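Local coordinates for putative sodium:solute symporter (Proteus mirabilis, PDB 5NV9), which couples the inward sodium gradient to uptake of the sialic acid N-acetylneuraminic acid across the bacterial inner membrane, with two sodium ions carried per sugar, at residues Gly47-Val52 with Gly177-Asp182; Tyr38-Gly43 with Arg260-Asp265; Ala20-Gly25 with Cys166-Trp171. One frame throughout, in Å; residues are numbered along the deposited sequence.

From the N terminus, helix 8-29 comes first and supplies residues 20-25 of contact 3, whose partner, residues 166-171, lies on helix 155-203. Before that loop closes, the chain passes the cytoplasmic residues 38-43, which open contact 2, and residues 47-52, which open contact 1. Contact 1 closes on residues 177-182, again on helix 155-203, and contact 2 only at residues 260-265, so contact 1 is nested within contact 2. Contact 3 crosses both. Together they tie helices 8-29 and 47-58 to helix 155-203 and join two cytoplasmic linkers. A weak, charge-paired bond between Asp182 and Arg260 links contacts 1 and 2; Thr181 packs against Tyr169, between contacts 1 and 3.

Contact 1: residues Gly47-Val52 with Gly177-Asp182; sequences GWAAGV and GVIWTD. With NA (sodium ion), chain C.
Trp180 reaches from residues 177-182 across to Trp48 and Ala49, and its indole forms the main bridge between the two helices. Its CB starts off to one side; CG then lies anti to the carbonyl carbon (chi1 -71°), which carries the six-membered ring toward residues 47-52. Along that ring, CZ2 passes the methyl of Ala49, and CH2 meets that CB at 3.5 Å. Trp180 CZ3 lies 3.8 Å from Trp48 CH2. The methyl sits over the ring face, a CH-pi contact. The two tryptophans form an offset edge-to-face pair, centroids 5.6 Å apart and planes at 70°, with the edge of Trp180 directed at the face of Trp48. Phe28 adds a nearly parallel ring against Trp180.

Deeper in, Ile179 CG2 packs 3.9 Å from Ala49 O, and Val52 CG1 lies beside Asp182 O. No hydrogen bond joins the segments, whose axes cross at 77° with a closest approach of 8.6 Å. Asp182 itself grips a sodium ion with both carboxylate oxygens, OD1 at 2.1 Å and OD2 at 2.3 Å, while Ser53, the residue after Val52, hydrogen-bonds to OD2 through its OG. Ser342, Ser345 and Ser346 complete the coordination: this is the Na3 site, the new sodium position in a LeuT-fold symporter.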
ATOM      1  N   GLY A  47     -16.149  -0.599  12.006  1.00 22.43           N
ATOM      2  CA  GLY A  47     -15.960  -0.092  10.677  1.00 21.79           C
ATOM      3  C   GLY A  47     -15.019   1.071  10.591  1.00 22.31           C
ATOM      4  O   GLY A  47     -14.115   1.071   9.771  1.00 22.67           O
ATOM      5  N   TRP A  48     -15.234   2.087  11.416  1.00 21.64           N
ATOM      6  CA  TRP A  48     -14.373   3.256  11.358  1.00 20.64           C
ATOM      7  C   TRP A  48     -12.922   2.863  11.537  1.00 20.99           C
ATOM      8  O   TRP A  48     -12.081   3.378  10.843  1.00 21.15           O
ATOM      9  CB  TRP A  48     -14.782   4.316  12.361  1.00 21.77           C
ATOM     10  CG  TRP A  48     -14.456   4.030  13.835  1.00 22.77           C
ATOM     11  CD1 TRP A  48     -15.284   3.483  14.769  1.00 23.92           C
ATOM     12  CD2 TRP A  48     -13.236   4.356  14.504  1.00 23.63           C
ATOM     13  NE1 TRP A  48     -14.625   3.392  15.996  1.00 25.77           N
ATOM     14  CE2 TRP A  48     -13.371   3.940  15.859  1.00 26.46           C
ATOM     15  CE3 TRP A  48     -12.035   4.966  14.087  1.00 24.23           C
ATOM     16  CZ2 TRP A  48     -12.337   4.090  16.806  1.00 26.88           C
ATOM     17  CZ3 TRP A  48     -11.004   5.116  15.046  1.00 26.48           C
ATOM     18  CH2 TRP A  48     -11.165   4.664  16.381  1.00 25.64           C
ATOM     19  N   ALA A  49     -12.610   1.975  12.490  1.00 22.51           N
ATOM     20  CA  ALA A  49     -11.211   1.559  12.726  1.00 20.01           C
ATOM     21  C   ALA A  49     -10.574   0.778  11.530  1.00 20.70           C
ATOM     22  O   ALA A  49      -9.357   0.990  11.104  1.00 19.53           O
ATOM     23  CB  ALA A  49     -11.148   0.713  13.991  1.00 20.89           C
ATOM     24  N   ALA A  50     -11.362  -0.139  10.998  1.00 20.54           N
ATOM     25  CA  ALA A  50     -10.936  -0.879   9.775  1.00 20.59           C
ATOM     26  C   ALA A  50     -10.716   0.084   8.598  1.00 18.59           C
ATOM     27  O   ALA A  50      -9.793  -0.089   7.825  1.00 19.72           O
ATOM     28  CB  ALA A  50     -11.922  -1.962   9.425  1.00 19.63           C
ATOM     29  N   GLY A  51     -11.520   1.127   8.493  1.00 19.87           N
ATOM     30  CA  GLY A  51     -11.357   2.110   7.401  1.00 20.23           C
ATOM     31  C   GLY A  51     -10.134   2.988   7.499  1.00 19.37           C
ATOM     32  O   GLY A  51      -9.495   3.273   6.502  1.00 21.31           O
ATOM     33  N   VAL A  52      -9.795   3.426   8.717  1.00 20.26           N
ATOM     34  CA  VAL A  52      -8.511   4.093   8.947  1.00 18.78           C
ATOM     35  C   VAL A  52      -7.302   3.147   8.684  1.00 19.21           C
ATOM     36  O   VAL A  52      -6.188   3.547   8.247  1.00 20.54           O
ATOM     37  CB  VAL A  52      -8.402   4.695  10.397  1.00 17.17           C
ATOM     38  CG1 VAL A  52      -7.061   5.437  10.516  1.00 17.20           C
ATOM     39  CG2 VAL A  52      -9.564   5.704  10.640  1.00 18.36           C
ATOM     40  N   GLY A 177      -4.130  -5.988  16.691  1.00 17.97           N
ATOM     41  CA  GLY A 177      -3.043  -5.119  16.984  1.00 21.55           C
ATOM     42  C   GLY A 177      -2.465  -4.361  15.810  1.00 19.75           C
ATOM     43  O   GLY A 177      -1.991  -3.243  15.972  1.00 19.66           O
ATOM     44  N   VAL A 178      -2.540  -4.963  14.621  1.00 18.74           N
ATOM     45  CA  VAL A 178      -2.099  -4.331  13.419  1.00 17.24           C
ATOM     46  C   VAL A 178      -3.084  -3.204  13.053  1.00 19.49           C
ATOM     47  O   VAL A 178      -2.693  -2.113  12.627  1.00 18.64           O
ATOM     48  CB  VAL A 178      -2.039  -5.349  12.262  1.00 16.16           C
ATOM     49  CG1 VAL A 178      -1.842  -4.619  10.989  1.00 16.17           C
ATOM     50  CG2 VAL A 178      -0.864  -6.289  12.449  1.00 16.12           C
ATOM     51  N   ILE A 179      -4.370  -3.472  13.239  1.00 17.32           N
ATOM     52  CA  ILE A 179      -5.380  -2.484  12.896  1.00 19.08           C
ATOM     53  C   ILE A 179      -5.347  -1.305  13.899  1.00 20.00           C
ATOM     54  O   ILE A 179      -5.335  -0.127  13.525  1.00 21.60           O
ATOM     55  CB  ILE A 179      -6.728  -3.143  12.857  1.00 17.22           C
ATOM     56  CG1 ILE A 179      -6.858  -3.926  11.544  1.00 20.42           C
ATOM     57  CG2 ILE A 179      -7.855  -2.110  13.022  1.00 18.75           C
ATOM     58  CD1 ILE A 179      -8.088  -4.829  11.516  1.00 19.55           C
ATOM     59  N   TRP A 180      -5.276  -1.607  15.171  1.00 20.32           N
ATOM     60  CA  TRP A 180      -5.275  -0.500  16.159  1.00 20.09           C
ATOM     61  C   TRP A 180      -3.991   0.353  16.176  1.00 21.20           C
ATOM     62  O   TRP A 180      -4.112   1.581  16.266  1.00 25.47           O
ATOM     63  CB  TRP A 180      -5.663  -1.013  17.503  1.00 20.33           C
ATOM     64  CG  TRP A 180      -7.116  -1.389  17.600  1.00 20.70           C
ATOM     65  CD1 TRP A 180      -7.595  -2.641  17.795  1.00 20.64           C
ATOM     66  CD2 TRP A 180      -8.274  -0.533  17.518  1.00 20.43           C
ATOM     67  NE1 TRP A 180      -8.951  -2.634  17.827  1.00 21.32           N
ATOM     68  CE2 TRP A 180      -9.403  -1.360  17.665  1.00 20.53           C
ATOM     69  CE3 TRP A 180      -8.465   0.835  17.362  1.00 20.06           C
ATOM     70  CZ2 TRP A 180     -10.693  -0.874  17.643  1.00 21.61           C
ATOM     71  CZ3 TRP A 180      -9.738   1.314  17.352  1.00 19.95           C
ATOM     72  CH2 TRP A 180     -10.829   0.483  17.514  1.00 21.26           C
ATOM     73  N   THR A 181      -2.811  -0.244  15.989  1.00 20.43           N
ATOM     74  CA  THR A 181      -1.636   0.525  15.588  1.00 22.75           C
ATOM     75  C   THR A 181      -1.777   1.374  14.297  1.00 23.17           C
ATOM     76  O   THR A 181      -1.286   2.521  14.254  1.00 20.56           O
ATOM     77  CB  THR A 181      -0.338  -0.327  15.484  1.00 22.38           C
ATOM     78  OG1 THR A 181      -0.522  -1.378  14.552  1.00 20.39           O
ATOM     79  CG2 THR A 181       0.057  -0.907  16.854  1.00 23.74           C
ATOM     80  N   ASP A 182      -2.388   0.787  13.252  1.00 24.42           N
ATOM     81  CA  ASP A 182      -2.709   1.491  12.021  1.00 22.21           C
ATOM     82  C   ASP A 182      -3.580   2.723  12.250  1.00 20.61           C
ATOM     83  O   ASP A 182      -3.394   3.708  11.557  1.00 17.76           O
ATOM     84  CB  ASP A 182      -3.454   0.651  10.953  1.00 20.78           C
ATOM     85  CG  ASP A 182      -2.583  -0.330  10.220  1.00 23.01           C
ATOM     86  OD1 ASP A 182      -1.350  -0.283  10.350  1.00 19.51           O
ATOM     87  OD2 ASP A 182      -3.160  -1.217   9.492  1.00 21.08           O
TER
HETATM   88 NA    NA C 502      -1.005  -2.063   9.196  1.00 38.95          NA

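Contact 2: residues Tyr38-Gly43 with Arg260-Asp265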
ATOM      1  N   TYR A  38      -6.303 -14.272  14.807  1.00 21.60           N
ATOM      2  CA  TYR A  38      -5.087 -13.653  14.323  1.00 22.83           C
ATOM      3  C   TYR A  38      -5.237 -12.963  12.954  1.00 23.51           C
ATOM      4  O   TYR A  38      -4.553 -11.980  12.704  1.00 21.69           O
ATOM      5  CB  TYR A  38      -4.004 -14.713  14.271  1.00 24.30           C
ATOM      6  CG  TYR A  38      -2.593 -14.231  14.373  1.00 26.06           C
ATOM      7  CD1 TYR A  38      -2.020 -13.922  15.617  1.00 26.65           C
ATOM      8  CD2 TYR A  38      -1.789 -14.139  13.247  1.00 26.06           C
ATOM      9  CE1 TYR A  38      -0.701 -13.521  15.718  1.00 24.71           C
ATOM     10  CE2 TYR A  38      -0.470 -13.758  13.348  1.00 25.42           C
ATOM     11  CZ  TYR A  38       0.057 -13.417  14.581  1.00 26.03           C
ATOM     12  OH  TYR A  38       1.380 -13.066  14.669  1.00 24.69           O
ATOM     13  N   PHE A  39      -6.096 -13.510  12.084  1.00 21.22           N
ATOM     14  CA  PHE A  39      -6.277 -13.008  10.723  1.00 22.26           C
ATOM     15  C   PHE A  39      -7.622 -12.306  10.497  1.00 24.04           C
ATOM     16  O   PHE A  39      -7.712 -11.453   9.619  1.00 21.56           O
ATOM     17  CB  PHE A  39      -6.096 -14.135   9.693  1.00 22.43           C
ATOM     18  CG  PHE A  39      -4.711 -14.784   9.690  1.00 19.71           C
ATOM     19  CD1 PHE A  39      -3.585 -14.031   9.540  1.00 19.54           C
ATOM     20  CD2 PHE A  39      -4.577 -16.151   9.857  1.00 21.37           C
ATOM     21  CE1 PHE A  39      -2.349 -14.607   9.524  1.00 21.14           C
ATOM     22  CE2 PHE A  39      -3.338 -16.763   9.845  1.00 21.73           C
ATOM     23  CZ  PHE A  39      -2.211 -15.992   9.652  1.00 21.89           C
ATOM     24  N   ARG A  40      -8.665 -12.707  11.243  1.00 24.92           N
ATOM     25  CA  ARG A  40     -10.016 -12.174  11.047  1.00 26.60           C
ATOM     26  C   ARG A  40     -10.440 -11.296  12.229  1.00 28.01           C
ATOM     27  O   ARG A  40     -11.424 -10.573  12.138  1.00 31.79           O
ATOM     28  CB  ARG A  40     -11.025 -13.289  10.770  1.00 29.41           C
ATOM     29  CG  ARG A  40     -10.669 -14.092   9.497  1.00 34.92           C
ATOM     30  CD  ARG A  40     -11.619 -15.289   9.136  1.00 33.38           C
ATOM     31  NE  ARG A  40     -12.988 -14.967   9.484  1.00 40.99           N
ATOM     32  CZ  ARG A  40     -13.934 -14.527   8.672  1.00 39.07           C
ATOM     33  NH1 ARG A  40     -13.765 -14.430   7.373  1.00 38.98           N
ATOM     34  NH2 ARG A  40     -15.104 -14.252   9.190  1.00 48.05           N
ATOM     35  N   GLY A  41      -9.686 -11.314  13.333  1.00 26.51           N
ATOM     36  CA  GLY A  41      -9.992 -10.426  14.450  1.00 28.13           C
ATOM     37  C   GLY A  41     -11.287 -10.781  15.216  1.00 32.16           C
ATOM     38  O   GLY A  41     -11.802  -9.949  15.966  1.00 31.33           O
ATOM     39  N   GLY A  42     -11.780 -12.012  15.056  1.00 32.11           N
ATOM     40  CA  GLY A  42     -13.024 -12.462  15.648  1.00 32.77           C
ATOM     41  C   GLY A  42     -14.256 -11.606  15.377  1.00 33.61           C
ATOM     42  O   GLY A  42     -15.186 -11.621  16.140  1.00 34.67           O
ATOM     43  N   GLY A  43     -14.283 -10.840  14.305  1.00 34.37           N
ATOM     44  CA  GLY A  43     -15.393  -9.881  14.108  1.00 31.29           C
ATOM     45  C   GLY A  43     -15.481  -8.743  15.114  1.00 31.99           C
ATOM     46  O   GLY A  43     -16.526  -8.116  15.184  1.00 33.88           O
ATOM     47  N   ARG A 260      -9.356  -6.308   5.403  1.00 25.27           N
ATOM     48  CA  ARG A 260     -10.145  -5.375   6.233  1.00 24.49           C
ATOM     49  C   ARG A 260     -11.639  -5.436   5.965  1.00 22.48           C
ATOM     50  O   ARG A 260     -12.406  -4.951   6.774  1.00 21.99           O
ATOM     51  CB  ARG A 260      -9.680  -3.931   6.071  1.00 25.44           C
ATOM     52  CG  ARG A 260      -8.540  -3.538   6.965  1.00 26.98           C
ATOM     53  CD  ARG A 260      -7.199  -3.936   6.416  1.00 27.17           C
ATOM     54  NE  ARG A 260      -6.136  -3.687   7.398  1.00 31.13           N
ATOM     55  CZ  ARG A 260      -5.043  -4.440   7.543  1.00 29.53           C
ATOM     56  NH1 ARG A 260      -4.836  -5.484   6.763  1.00 28.11           N
ATOM     57  NH2 ARG A 260      -4.182  -4.161   8.497  1.00 27.03           N
ATOM     58  N   TYR A 261     -12.065  -6.013   4.838  1.00 20.99           N
ATOM     59  CA  TYR A 261     -13.482  -6.134   4.542  1.00 19.45           C
ATOM     60  C   TYR A 261     -14.195  -7.203   5.369  1.00 20.01           C
ATOM     61  O   TYR A 261     -15.424  -7.191   5.439  1.00 20.51           O
ATOM     62  CB  TYR A 261     -13.702  -6.444   3.042  1.00 20.96           C
ATOM     63  CG  TYR A 261     -13.080  -5.410   2.048  1.00 21.06           C
ATOM     64  CD1 TYR A 261     -12.778  -4.083   2.411  1.00 20.79           C
ATOM     65  CD2 TYR A 261     -12.819  -5.791   0.734  1.00 23.98           C
ATOM     66  CE1 TYR A 261     -12.236  -3.175   1.473  1.00 22.94           C
ATOM     67  CE2 TYR A 261     -12.319  -4.889  -0.206  1.00 24.11           C
ATOM     68  CZ  TYR A 261     -11.997  -3.601   0.147  1.00 23.22           C
ATOM     69  OH  TYR A 261     -11.473  -2.791  -0.879  1.00 23.42           O
ATOM     70  N   ILE A 262     -13.442  -8.141   5.943  1.00 21.27           N
ATOM     71  CA  ILE A 262     -14.011  -9.290   6.657  1.00 24.37           C
ATOM     72  C   ILE A 262     -13.801  -9.224   8.195  1.00 23.11           C
ATOM     73  O   ILE A 262     -14.244 -10.109   8.930  1.00 19.63           O
ATOM     74  CB  ILE A 262     -13.497 -10.619   6.034  1.00 26.37           C
ATOM     75  CG1 ILE A 262     -11.978 -10.737   6.003  1.00 27.91           C
ATOM     76  CG2 ILE A 262     -13.894 -10.668   4.555  1.00 25.25           C
ATOM     77  CD1 ILE A 262     -11.389 -11.389   7.211  1.00 31.28           C
ATOM     78  N   VAL A 263     -13.112  -8.193   8.685  1.00 22.20           N
ATOM     79  CA  VAL A 263     -12.919  -8.066  10.140  1.00 21.97           C
ATOM     80  C   VAL A 263     -14.085  -7.435  10.880  1.00 23.02           C
ATOM     81  O   VAL A 263     -14.140  -7.490  12.139  1.00 23.80           O
ATOM     82  CB  VAL A 263     -11.627  -7.283  10.489  1.00 24.21           C
ATOM     83  CG1 VAL A 263     -10.410  -8.004   9.999  1.00 24.54           C
ATOM     84  CG2 VAL A 263     -11.650  -5.864   9.985  1.00 23.74           C
ATOM     85  N   THR A 264     -14.970  -6.768  10.136  1.00 21.67           N
ATOM     86  CA  THR A 264     -16.191  -6.165  10.655  1.00 23.38           C
ATOM     87  C   THR A 264     -17.315  -7.190  10.789  1.00 26.59           C
ATOM     88  O   THR A 264     -17.421  -8.135   9.998  1.00 23.08           O
ATOM     89  CB  THR A 264     -16.661  -5.088   9.703  1.00 23.05           C
ATOM     90  OG1 THR A 264     -16.482  -5.551   8.337  1.00 26.94           O
ATOM     91  CG2 THR A 264     -15.833  -3.891   9.890  1.00 23.45           C
ATOM     92  N   ASP A 265     -18.238  -6.929  11.699  1.00 29.97           N
ATOM     93  CA  ASP A 265     -19.204  -7.952  12.062  0.53 30.91           C
ATOM     94  C   ASP A 265     -20.474  -7.919  11.211  1.00 31.83           C
ATOM     95  O   ASP A 265     -21.220  -8.860  11.203  1.00 29.77           O
ATOM     96  CB  ASP A 265     -19.552  -7.851  13.537  0.53 30.84           C
ATOM     97  CG  ASP A 265     -19.960  -9.151  14.101  0.53 31.95           C
ATOM     98  OD1 ASP A 265     -19.128 -10.064  14.117  0.53 35.29           O
ATOM     99  OD2 ASP A 265     -21.123  -9.274  14.525  0.53 32.96           O
TER
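The backbones of Gly43 and Asp265 converge to a CA-CA distance of 4.7 Å where helix 35-40 gives way to three successive glycines, each with positive phi, beginning with Gly41 at 70°. The contact joins two cytoplasmic linkers of the LeuT fold: one leads from helix 35-40 to helix 47-58, the other from helix 255-258 to helix 267-301. No hydrogen bond crosses between the segments.

Arg40 and Ile262 carry the apolar part, their side chains crossing at about a right angle. Arg40 CG touches Ile262 CD1 at 3.6 Å, and the arginine chain then bends at chi3 (35°), bringing NH1 to 3.9 Å from the same methyl. Ile262 O lies over one face of the guanidinium, offset toward its rim. The charged end is held from outside the segments: NE forms a salt bridge with Asp36, and NH1 hydrogen-bonds to the carbonyl oxygen of Ile105. These two bonds, made at different nitrogens, fix how the guanidinium is turned while its aliphatic stem packs on the isoleucine.

Val263 meets backbone rather than side chain. Its CG1 rests 3.5 Å from Arg40 O, and its CA makes a C-H...O contact with that same oxygen, with an angle of 142° at the hydrogen. Outside the segments, Val263 also touches Ile179 of helix 155-203, which ties this junction to the helix that carries the sodium ligand Asp182.

Close backbone approach continues at the last glycine. Gly43, without a side chain, brings its CA to 3.3 Å from Val263 O, a second C-H...O contact.

Contact 3: residues Ala20-Gly25 with Cys166-Trp171; sequences AMLLVG and CIIYTW
Tyr169 packs against Met21, Leu22 and Gly25 where helix 8-29 runs beside helix 155-203 in this LeuT-fold transporter. The two short segments point nearly the same way, 23° apart, and their axes approach to 8.3 Å. No hydrogen bond crosses between them, so the pairing rests on shape and apolar contact.

Side chain against side chain, there are two meeting places. The first lies beside the tyrosine ring: Met21, present as selenomethionine, brings its CB to 3.8 Å from Tyr169 CD2, an oblique approach. Beyond CB the chain bends at chi2 and chi3, carrying its selenium away from residues 166-171, while the side chain also touches Ile184 and Gln185 further along helix 155-203. The second is the pair of branched residues, where Leu22 CD2 meets Ile168 CG2 at 3.8 Å; the same leucine methyl also reaches Tyr169 CB.

Side chain against backbone, Tyr169 CB lies 3.7 Å from Met21 O. The ring leaves this CB with CG set between the backbone N and the carbonyl carbon (chi1 78°), which folds it back over its own helix: Cys166 O sits 3.7 Å above the ring plane, over its centre.

The polar bonds all lie outside the interface proper. The buried hydroxyl of Tyr169 is hydrogen-bonded to Gln185 NE2, and the nearest atoms of the Tyr169 and Ser345 side chains are about 4 Å apart, Ser345 being a ligand of the Na3 sodium. Cys166 O is gripped within its helix, accepting from both Thr170 N and Thr170 OG1.

Backbone against backbone, Gly25, which has no side chain, comes within 4.6 Å of Tyr169, CA to CA, and Gly25 CA lies 3.9 Å from Tyr169 O.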
ATOM      1  N   ALA A  20       4.762   3.144  22.367  1.00 22.50           N
ATOM      2  CA  ALA A  20       3.310   3.073  22.332  1.00 22.70           C
ATOM      3  C   ALA A  20       2.828   1.966  21.361  1.00 22.81           C
ATOM      4  O   ALA A  20       1.793   1.323  21.580  1.00 25.13           O
ATOM      5  CB  ALA A  20       2.748   4.430  21.859  1.00 23.49           C
HETATM    6  N   MSE A  21       3.549   1.786  20.265  1.00 23.00           N
HETATM    7  CA  MSE A  21       3.207   0.763  19.234  1.00 23.80           C
HETATM    8  C   MSE A  21       3.420  -0.608  19.808  1.00 23.95           C
HETATM    9  O   MSE A  21       2.544  -1.454  19.709  1.00 23.08           O
HETATM   10  CB  MSE A  21       4.046   0.914  17.971  1.00 23.64           C
HETATM   11  CG  MSE A  21       3.801   2.144  17.099  1.00 25.18           C
HETATM   12 SE   MSE A  21       1.926   2.698  16.870  1.00 30.90          SE
HETATM   13  CE  MSE A  21       1.595   3.821  18.454  1.00 27.04           C
ATOM     14  N   LEU A  22       4.560  -0.863  20.450  1.00 25.63           N
ATOM     15  CA  LEU A  22       4.766  -2.134  21.158  1.00 24.90           C
ATOM     16  C   LEU A  22       3.747  -2.420  22.251  1.00 26.77           C
ATOM     17  O   LEU A  22       3.314  -3.564  22.453  1.00 26.06           O
ATOM     18  CB  LEU A  22       6.195  -2.198  21.748  1.00 29.71           C
ATOM     19  CG  LEU A  22       7.340  -2.308  20.715  1.00 32.05           C
ATOM     20  CD1 LEU A  22       8.689  -1.782  21.262  1.00 32.49           C
ATOM     21  CD2 LEU A  22       7.443  -3.724  20.201  1.00 32.08           C
ATOM     22  N   LEU A  23       3.314  -1.390  22.968  1.00 30.30           N
ATOM     23  CA  LEU A  23       2.358  -1.622  24.056  1.00 30.56           C
ATOM     24  C   LEU A  23       0.968  -2.022  23.528  1.00 30.09           C
ATOM     25  O   LEU A  23       0.307  -2.907  24.097  1.00 28.08           O
ATOM     26  CB  LEU A  23       2.295  -0.406  24.958  1.00 31.95           C
ATOM     27  CG  LEU A  23       3.509  -0.162  25.894  1.00 31.25           C
ATOM     28  CD1 LEU A  23       3.463   1.279  26.335  1.00 30.30           C
ATOM     29  CD2 LEU A  23       3.421  -1.071  27.108  1.00 33.98           C
ATOM     30  N   VAL A  24       0.507  -1.365  22.465  1.00 26.55           N
ATOM     31  CA  VAL A  24      -0.696  -1.831  21.750  1.00 27.96           C
ATOM     32  C   VAL A  24      -0.589  -3.336  21.351  1.00 27.95           C
ATOM     33  O   VAL A  24      -1.488  -4.136  21.632  1.00 27.50           O
ATOM     34  CB  VAL A  24      -0.995  -0.979  20.494  1.00 24.90           C
ATOM     35  CG1 VAL A  24      -2.181  -1.556  19.758  1.00 23.78           C
ATOM     36  CG2 VAL A  24      -1.292   0.448  20.907  1.00 25.98           C
ATOM     37  N   GLY A  25       0.527  -3.723  20.743  1.00 28.05           N
ATOM     38  CA  GLY A  25       0.799  -5.154  20.434  1.00 27.93           C
ATOM     39  C   GLY A  25       0.682  -6.124  21.615  1.00 28.06           C
ATOM     40  O   GLY A  25       0.080  -7.217  21.513  1.00 25.86           O
ATOM     41  N   CYS A 166       8.650  -3.187  14.254  1.00 26.94           N
ATOM     42  CA  CYS A 166       7.371  -3.451  13.577  1.00 24.73           C
ATOM     43  C   CYS A 166       6.989  -4.950  13.579  1.00 24.69           C
ATOM     44  O   CYS A 166       5.842  -5.315  13.914  1.00 24.47           O
ATOM     45  CB  CYS A 166       7.411  -2.937  12.135  1.00 26.16           C
ATOM     46  SG  CYS A 166       5.795  -2.945  11.347  1.00 25.58           S
ATOM     47  N   ILE A 167       7.973  -5.801  13.279  1.00 23.20           N
ATOM     48  CA  ILE A 167       7.814  -7.248  13.288  1.00 25.74           C
ATOM     49  C   ILE A 167       7.352  -7.755  14.662  1.00 23.79           C
ATOM     50  O   ILE A 167       6.527  -8.625  14.729  1.00 23.29           O
ATOM     51  CB  ILE A 167       9.139  -7.990  12.847  1.00 26.26           C
ATOM     52  CG1 ILE A 167       9.367  -7.788  11.360  1.00 26.38           C
ATOM     53  CG2 ILE A 167       9.088  -9.484  13.167  1.00 29.29           C
ATOM     54  CD1 ILE A 167      10.749  -8.141  10.857  1.00 25.89           C
ATOM     55  N   ILE A 168       7.896  -7.206  15.734  1.00 24.18           N
ATOM     56  CA  ILE A 168       7.609  -7.669  17.071  1.00 23.21           C
ATOM     57  C   ILE A 168       6.166  -7.382  17.457  1.00 23.02           C
ATOM     58  O   ILE A 168       5.428  -8.301  17.819  1.00 24.12           O
ATOM     59  CB  ILE A 168       8.638  -7.116  18.076  1.00 25.62           C
ATOM     60  CG1 ILE A 168       9.961  -7.854  17.846  1.00 25.75           C
ATOM     61  CG2 ILE A 168       8.154  -7.362  19.503  1.00 26.15           C
ATOM     62  CD1 ILE A 168      11.141  -7.157  18.453  1.00 29.05           C
ATOM     63  N   TYR A 169       5.721  -6.139  17.290  1.00 22.94           N
ATOM     64  CA  TYR A 169       4.335  -5.805  17.644  1.00 22.81           C
ATOM     65  C   TYR A 169       3.348  -6.472  16.719  1.00 22.66           C
ATOM     66  O   TYR A 169       2.270  -6.791  17.156  1.00 26.15           O
ATOM     67  CB  TYR A 169       4.073  -4.285  17.804  1.00 22.58           C
ATOM     68  CG  TYR A 169       3.897  -3.428  16.538  1.00 22.60           C
ATOM     69  CD1 TYR A 169       2.779  -3.560  15.696  1.00 22.69           C
ATOM     70  CD2 TYR A 169       4.782  -2.417  16.255  1.00 24.91           C
ATOM     71  CE1 TYR A 169       2.619  -2.739  14.575  1.00 23.16           C
ATOM     72  CE2 TYR A 169       4.629  -1.606  15.108  1.00 27.50           C
ATOM     73  CZ  TYR A 169       3.544  -1.764  14.273  1.00 23.71           C
ATOM     74  OH  TYR A 169       3.421  -0.939  13.138  1.00 25.27           O
ATOM     75  N   THR A 170       3.697  -6.674  15.447  1.00 24.53           N
ATOM     76  CA  THR A 170       2.794  -7.349  14.475  1.00 23.78           C
ATOM     77  C   THR A 170       2.616  -8.823  14.864  1.00 20.95           C
ATOM     78  O   THR A 170       1.513  -9.323  15.014  1.00 19.32           O
ATOM     79  CB  THR A 170       3.327  -7.241  13.014  1.00 26.43           C
ATOM     80  OG1 THR A 170       3.404  -5.869  12.607  1.00 24.23           O
ATOM     81  CG2 THR A 170       2.423  -7.940  12.042  1.00 26.62           C
ATOM     82  N   TRP A 171       3.724  -9.479  15.122  1.00 22.51           N
ATOM     83  CA  TRP A 171       3.752 -10.844  15.587  1.00 24.74           C
ATOM     84  C   TRP A 171       2.901 -11.142  16.824  1.00 24.20           C
ATOM     85  O   TRP A 171       2.114 -12.113  16.819  1.00 23.42           O
ATOM     86  CB  TRP A 171       5.216 -11.254  15.741  1.00 27.22           C
ATOM     87  CG  TRP A 171       5.464 -12.588  16.358  1.00 34.31           C
ATOM     88  CD1 TRP A 171       5.557 -13.811  15.707  1.00 38.67           C
ATOM     89  CD2 TRP A 171       5.754 -12.846  17.723  1.00 40.22           C
ATOM     90  NE1 TRP A 171       5.835 -14.801  16.612  1.00 36.84           N
ATOM     91  CE2 TRP A 171       5.962 -14.247  17.856  1.00 41.77           C
ATOM     92  CE3 TRP A 171       5.809 -12.048  18.861  1.00 43.28           C
ATOM     93  CZ2 TRP A 171       6.235 -14.859  19.095  1.00 45.91           C
ATOM     94  CZ3 TRP A 171       6.080 -12.661  20.103  1.00 48.56           C
ATOM     95  CH2 TRP A 171       6.286 -14.052  20.201  1.00 47.85           C
TER